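Local coordinates for protein epoxide hydrolase (Aspergillus niger, PDB 3G02) that probably hydrolyses epoxides to diols, as an alpha/beta-hydrolase-fold epoxide hydrolase, here in an enantioselective form obtained by directed evolution, at residues D30-A42 and L62-D74. The protein carries 9 engineered substitutions. Sequence-based numbering, arbitrary orientation.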
loop_
_atom_site.group_PDB
_atom_site.type_symbol
_atom_site.label_atom_id
_atom_site.label_comp_id
_atom_site.label_asym_id
_atom_site.label_seq_id
_atom_site.Cartn_x
_atom_site.Cartn_y
_atom_site.Cartn_z
ATOM N N ASP A 30 -0.911 -5.513 27.894
ATOM C CA ASP A 30 0.193 -4.652 28.306
ATOM C C ASP A 30 1.138 -4.401 27.137
ATOM O O ASP A 30 1.569 -3.267 26.922
ATOM C CB ASP A 30 0.974 -5.278 29.467
ATOM C CG ASP A 30 0.147 -5.421 30.735
ATOM O OD1 ASP A 30 -0.907 -4.754 30.866
ATOM O OD2 ASP A 30 0.563 -6.215 31.606
ATOM N N ASP A 31 1.446 -5.463 26.392
ATOM C CA ASP A 31 2.333 -5.373 25.233
ATOM C C ASP A 31 1.752 -4.416 24.197
ATOM O O ASP A 31 2.464 -3.568 23.661
ATOM C CB ASP A 31 2.569 -6.754 24.611
ATOM C CG ASP A 31 3.849 -6.817 23.786
ATOM O OD1 ASP A 31 4.878 -6.272 24.238
ATOM O OD2 ASP A 31 3.835 -7.429 22.695
ATOM N N LEU A 32 0.450 -4.541 23.942
ATOM C CA LEU A 32 -0.237 -3.637 23.022
ATOM C C LEU A 32 -0.107 -2.173 23.453
ATOM O O LEU A 32 0.247 -1.322 22.643
ATOM C CB LEU A 32 -1.710 -4.042 22.845
ATOM C CG LEU A 32 -2.648 -3.091 22.082
ATOM C CD1 LEU A 32 -2.119 -2.769 20.680
ATOM C CD2 LEU A 32 -4.053 -3.668 21.997
ATOM N N LYS A 33 -0.372 -1.878 24.723
ATOM C CA LYS A 33 -0.292 -0.495 25.194
ATOM C C LYS A 33 1.136 0.058 25.155
ATOM O O LYS A 33 1.334 1.232 24.839
ATOM C CB LYS A 33 -0.939 -0.332 26.576
ATOM C CG LYS A 33 -2.436 -0.667 26.605
ATOM C CD LYS A 33 -3.270 0.237 25.689
ATOM C CE LYS A 33 -4.594 -0.424 25.305
ATOM N NZ LYS A 33 -5.534 -0.567 26.452
ATOM N N THR A 34 2.122 -0.789 25.462
ATOM C CA THR A 34 3.532 -0.412 25.326
ATOM C C THR A 34 3.865 -0.039 23.880
ATOM O O THR A 34 4.498 0.988 23.633
ATOM C CB THR A 34 4.465 -1.540 25.820
ATOM O OG1 THR A 34 4.313 -1.681 27.238
ATOM C CG2 THR A 34 5.932 -1.235 25.503
ATOM N N LEU A 35 3.407 -0.853 22.931
ATOM C CA LEU A 35 3.709 -0.596 21.526
ATOM C C LEU A 35 2.920 0.585 20.960
ATOM O O LEU A 35 3.417 1.291 20.088
ATOM C CB LEU A 35 3.544 -1.862 20.680
ATOM C CG LEU A 35 4.402 -3.076 21.080
ATOM C CD1 LEU A 35 4.211 -4.214 20.096
ATOM C CD2 LEU A 35 5.883 -2.726 21.218
ATOM N N VAL A 36 1.711 0.816 21.466
ATOM C CA VAL A 36 0.971 2.032 21.115
ATOM C C VAL A 36 1.746 3.266 21.587
ATOM O O VAL A 36 1.923 4.221 20.831
ATOM C CB VAL A 36 -0.472 2.043 21.688
ATOM C CG1 VAL A 36 -1.129 3.407 21.478
ATOM C CG2 VAL A 36 -1.322 0.949 21.042
ATOM N N ARG A 37 2.223 3.224 22.831
ATOM C CA ARG A 37 3.003 4.322 23.398
ATOM C C ARG A 37 4.313 4.556 22.637
ATOM O O ARG A 37 4.667 5.701 22.353
ATOM C CB ARG A 37 3.285 4.074 24.882
ATOM C CG ARG A 37 3.814 5.301 25.614
ATOM C CD ARG A 37 4.198 4.994 27.056
ATOM N NE ARG A 37 5.445 4.236 27.139
ATOM C CZ ARG A 37 5.529 2.944 27.449
ATOM N NH1 ARG A 37 4.435 2.241 27.724
ATOM N NH2 ARG A 37 6.717 2.356 27.495
ATOM N N LEU A 38 5.013 3.475 22.298
ATOM C CA LEU A 38 6.310 3.566 21.620
ATOM C C LEU A 38 6.220 4.028 20.168
ATOM O O LEU A 38 7.171 4.611 19.639
ATOM C CB LEU A 38 7.046 2.227 21.675
ATOM C CG LEU A 38 7.664 1.799 23.007
ATOM C CD1 LEU A 38 8.131 0.366 22.888
ATOM C CD2 LEU A 38 8.814 2.714 23.425
ATOM N N SER A 39 5.076 3.760 19.538
ATOM C CA SER A 39 4.840 4.100 18.133
ATOM C C SER A 39 4.934 5.595 17.865
ATOM O O SER A 39 4.448 6.415 18.645
ATOM C CB SER A 39 3.464 3.599 17.689
ATOM O OG SER A 39 3.384 2.187 17.728
ATOM N N LYS A 40 5.560 5.943 16.748
ATOM C CA LYS A 40 5.652 7.331 16.323
ATOM C C LYS A 40 4.519 7.659 15.352
ATOM O O LYS A 40 3.849 6.761 14.840
ATOM C CB LYS A 40 7.004 7.599 15.644
ATOM C CG LYS A 40 8.241 7.178 16.440
ATOM C CD LYS A 40 8.452 8.048 17.676
ATOM C CE LYS A 40 9.830 7.826 18.276
ATOM N NZ LYS A 40 9.929 8.360 19.662
ATOM N N ILE A 41 4.295 8.947 15.117
ATOM C CA ILE A 41 3.436 9.373 14.020
ATOM C C ILE A 41 4.279 10.227 13.090
ATOM O O ILE A 41 5.304 10.788 13.498
ATOM C CB ILE A 41 2.167 10.132 14.473
ATOM C CG1 ILE A 41 2.539 11.390 15.259
ATOM C CG2 ILE A 41 1.244 9.207 15.279
ATOM C CD1 ILE A 41 1.580 12.536 15.064
ATOM N N ALA A 42 3.843 10.313 11.841
ATOM C CA ALA A 42 4.536 11.109 10.844
ATOM C C ALA A 42 4.620 12.569 11.272
ATOM O O ALA A 42 3.769 13.046 12.027
ATOM C CB ALA A 42 3.827 10.994 9.506
ATOM N N LEU A 62 -5.246 10.580 13.851
ATOM C CA LEU A 62 -4.325 9.561 14.351
ATOM C C LEU A 62 -3.790 9.885 15.747
ATOM O O LEU A 62 -3.712 8.997 16.595
ATOM C CB LEU A 62 -3.187 9.284 13.365
ATOM C CG LEU A 62 -2.394 8.000 13.647
ATOM C CD1 LEU A 62 -3.272 6.755 13.552
ATOM C CD2 LEU A 62 -1.197 7.879 12.724
ATOM N N THR A 63 -3.431 11.152 15.962
ATOM C CA THR A 63 -2.945 11.629 17.259
ATOM C C THR A 63 -3.997 11.398 18.343
ATOM O O THR A 63 -3.696 10.835 19.403
ATOM C CB THR A 63 -2.586 13.135 17.202
ATOM O OG1 THR A 63 -1.652 13.368 16.142
ATOM C CG2 THR A 63 -1.984 13.617 18.528
ATOM N N THR A 64 -5.224 11.828 18.059
ATOM C CA THR A 64 -6.357 11.705 18.985
ATOM C C THR A 64 -6.691 10.241 19.275
ATOM O O THR A 64 -6.935 9.870 20.423
ATOM C CB THR A 64 -7.603 12.444 18.445
ATOM O OG1 THR A 64 -7.309 13.843 18.333
ATOM C CG2 THR A 64 -8.807 12.262 19.374
ATOM N N MET A 65 -6.681 9.410 18.238
ATOM C CA MET A 65 -6.971 7.986 18.412
ATOM C C MET A 65 -5.891 7.263 19.204
ATOM O O MET A 65 -6.201 6.376 20.003
ATOM C CB MET A 65 -7.183 7.306 17.058
ATOM C CG MET A 65 -8.458 7.737 16.362
ATOM S SD MET A 65 -9.952 7.155 17.188
ATOM C CE MET A 65 -10.028 5.454 16.629
ATOM N N ARG A 66 -4.627 7.642 18.990
ATOM C CA ARG A 66 -3.515 7.081 19.758
ATOM C C ARG A 66 -3.669 7.405 21.242
ATOM O O ARG A 66 -3.483 6.535 22.091
ATOM C CB ARG A 66 -2.167 7.594 19.238
ATOM C CG ARG A 66 -0.971 7.035 20.002
ATOM C CD ARG A 66 0.349 7.557 19.460
ATOM N NE ARG A 66 1.454 7.240 20.362
ATOM C CZ ARG A 66 1.797 7.982 21.413
ATOM N NH1 ARG A 66 1.131 9.093 21.701
ATOM N NH2 ARG A 66 2.811 7.613 22.180
ATOM N N GLU A 67 -4.026 8.652 21.536
ATOM C CA GLU A 67 -4.264 9.072 22.916
ATOM C C GLU A 67 -5.432 8.323 23.552
ATOM O O GLU A 67 -5.333 7.865 24.697
ATOM C CB GLU A 67 -4.480 10.585 23.000
ATOM C CG GLU A 67 -3.319 11.319 23.651
ATOM C CD GLU A 67 -3.037 10.827 25.065
ATOM O OE1 GLU A 67 -1.960 10.233 25.279
ATOM O OE2 GLU A 67 -3.895 11.016 25.959
ATOM N N LYS A 68 -6.527 8.198 22.805
ATOM C CA LYS A 68 -7.695 7.430 23.243
ATOM C C LYS A 68 -7.336 5.971 23.523
ATOM O O LYS A 68 -7.751 5.401 24.535
ATOM C CB LYS A 68 -8.821 7.511 22.207
ATOM C CG LYS A 68 -9.577 8.836 22.203
ATOM C CD LYS A 68 -10.723 8.829 21.204
ATOM C CE LYS A 68 -11.531 10.117 21.287
ATOM N NZ LYS A 68 -12.574 10.179 20.225
ATOM N N TRP A 69 -6.550 5.375 22.631
ATOM C CA TRP A 69 -6.135 3.986 22.771
ATOM C C TRP A 69 -5.317 3.776 24.048
ATOM O O TRP A 69 -5.424 2.739 24.705
ATOM C CB TRP A 69 -5.305 3.575 21.557
ATOM C CG TRP A 69 -5.451 2.152 21.141
ATOM C CD1 TRP A 69 -6.089 1.147 21.815
ATOM C CD2 TRP A 69 -4.921 1.565 19.951
ATOM N NE1 TRP A 69 -6.000 -0.028 21.105
ATOM C CE2 TRP A 69 -5.282 0.201 19.958
ATOM C CE3 TRP A 69 -4.173 2.063 18.876
ATOM C CZ2 TRP A 69 -4.925 -0.670 18.926
ATOM C CZ3 TRP A 69 -3.815 1.199 17.856
ATOM C CH2 TRP A 69 -4.194 -0.149 17.883
ATOM N N LEU A 70 -4.505 4.771 24.391
ATOM C CA LEU A 70 -3.659 4.704 25.582
ATOM C C LEU A 70 -4.389 4.978 26.898
ATOM O O LEU A 70 -4.188 4.256 27.883
ATOM C CB LEU A 70 -2.488 5.680 25.453
ATOM C CG LEU A 70 -1.302 5.295 24.575
ATOM C CD1 LEU A 70 -0.413 6.508 24.344
ATOM C CD2 LEU A 70 -0.510 4.137 25.182
ATOM N N SER A 71 -5.243 6.001 26.895
ATOM C CA SER A 71 -5.805 6.568 28.128
ATOM C C SER A 71 -7.287 6.268 28.385
ATOM O O SER A 71 -7.768 6.434 29.510
ATOM C CB SER A 71 -5.578 8.085 28.154
ATOM O OG SER A 71 -4.201 8.399 28.061
ATOM N N GLU A 72 -8.006 5.836 27.352
ATOM C CA GLU A 72 -9.440 5.553 27.474
ATOM C C GLU A 72 -9.833 4.099 27.196
ATOM O O GLU A 72 -10.717 3.556 27.861
ATOM C CB GLU A 72 -10.253 6.509 26.589
ATOM C CG GLU A 72 -10.186 7.977 27.026
ATOM C CD GLU A 72 -10.843 8.941 26.046
ATOM O OE1 GLU A 72 -10.549 10.153 26.132
ATOM O OE2 GLU A 72 -11.650 8.506 25.193
ATOM N N PHE A 73 -9.171 3.472 26.228
ATOM C CA PHE A 73 -9.578 2.148 25.759
ATOM C C PHE A 73 -9.367 1.022 26.770
ATOM O O PHE A 73 -8.297 0.897 27.365
ATOM C CB PHE A 73 -8.881 1.806 24.435
ATOM C CG PHE A 73 -9.321 0.495 23.841
ATOM C CD1 PHE A 73 -10.550 0.387 23.195
ATOM C CD2 PHE A 73 -8.513 -0.631 23.933
ATOM C CE1 PHE A 73 -10.966 -0.828 22.644
ATOM C CE2 PHE A 73 -8.919 -1.849 23.387
ATOM C CZ PHE A 73 -10.151 -1.946 22.741
ATOM N N ASP A 74 -10.399 0.198 26.938
ATOM C CA ASP A 74 -10.315 -0.997 27.769
ATOM C C ASP A 74 -10.842 -2.194 26.976
ATOM O O ASP A 74 -12.003 -2.226 26.565
ATOM C CB ASP A 74 -11.097 -0.802 29.078
ATOM C CG ASP A 74 -10.937 -1.970 30.060
ATOM O OD1 ASP A 74 -10.161 -2.920 29.800
ATOM O OD2 ASP A 74 -11.611 -1.924 31.113
HETATM O O HOH W 1 -5.814 2.008 27.381
#
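Val36 lays its CG2 methyl over one face of the Trp69 indole, 3.9 Å from the centroid of the six-membered ring, a CH-pi contact. At the edge of the same indole, in its plane, sits CD2 of Phe73. Leu32 CD1 comes obliquely to Trp69 CZ2, and the two side chains cross at about a right angle. Trp69 NE1 is hydrogen-bonded to Ser300 OG of helix 292-304, which helps set the orientation of the indole.

The Arg66 guanidinium carries Leu70 CD1 over one face. At its edge, in plane, Arg37 O accepts from Arg66 NH2 at 2.7 Å. Val36 O takes the second bond, from Arg66 NE at 3.1 Å, and lies 30° out of the guanidinium plane. Arg66 gets there fully stretched, with CG anti to the backbone N (chi1 -180°). Together the two bonds hold the guanidinium on carbonyls of the last turn of helix 30-38, where a positive charge would probably interact favourably with the helix dipole.

Between these groups Val36 CG1 meets Leu70 CG at 3.6 Å, the side chains sliding past each other in opposite directions. Lys33 NZ donates to a water at 2.8 Å, which lies within hydrogen-bonding distance of Trp69 O and Phe73 O; the direct bond from Lys33 NZ to Phe73 O is weak. Past the helix end, Ile41 CG2 packs on Leu62 CD2.

Helices 30-38 and 62-71 run roughly antiparallel, with 148° between their directions and their axes 9.7 Å apart at closest approach. This is an antiparallel helix pair of the epoxide hydrolase N-terminal region, packed against helices 271-284 and 292-304, away from the predicted catalytic residues.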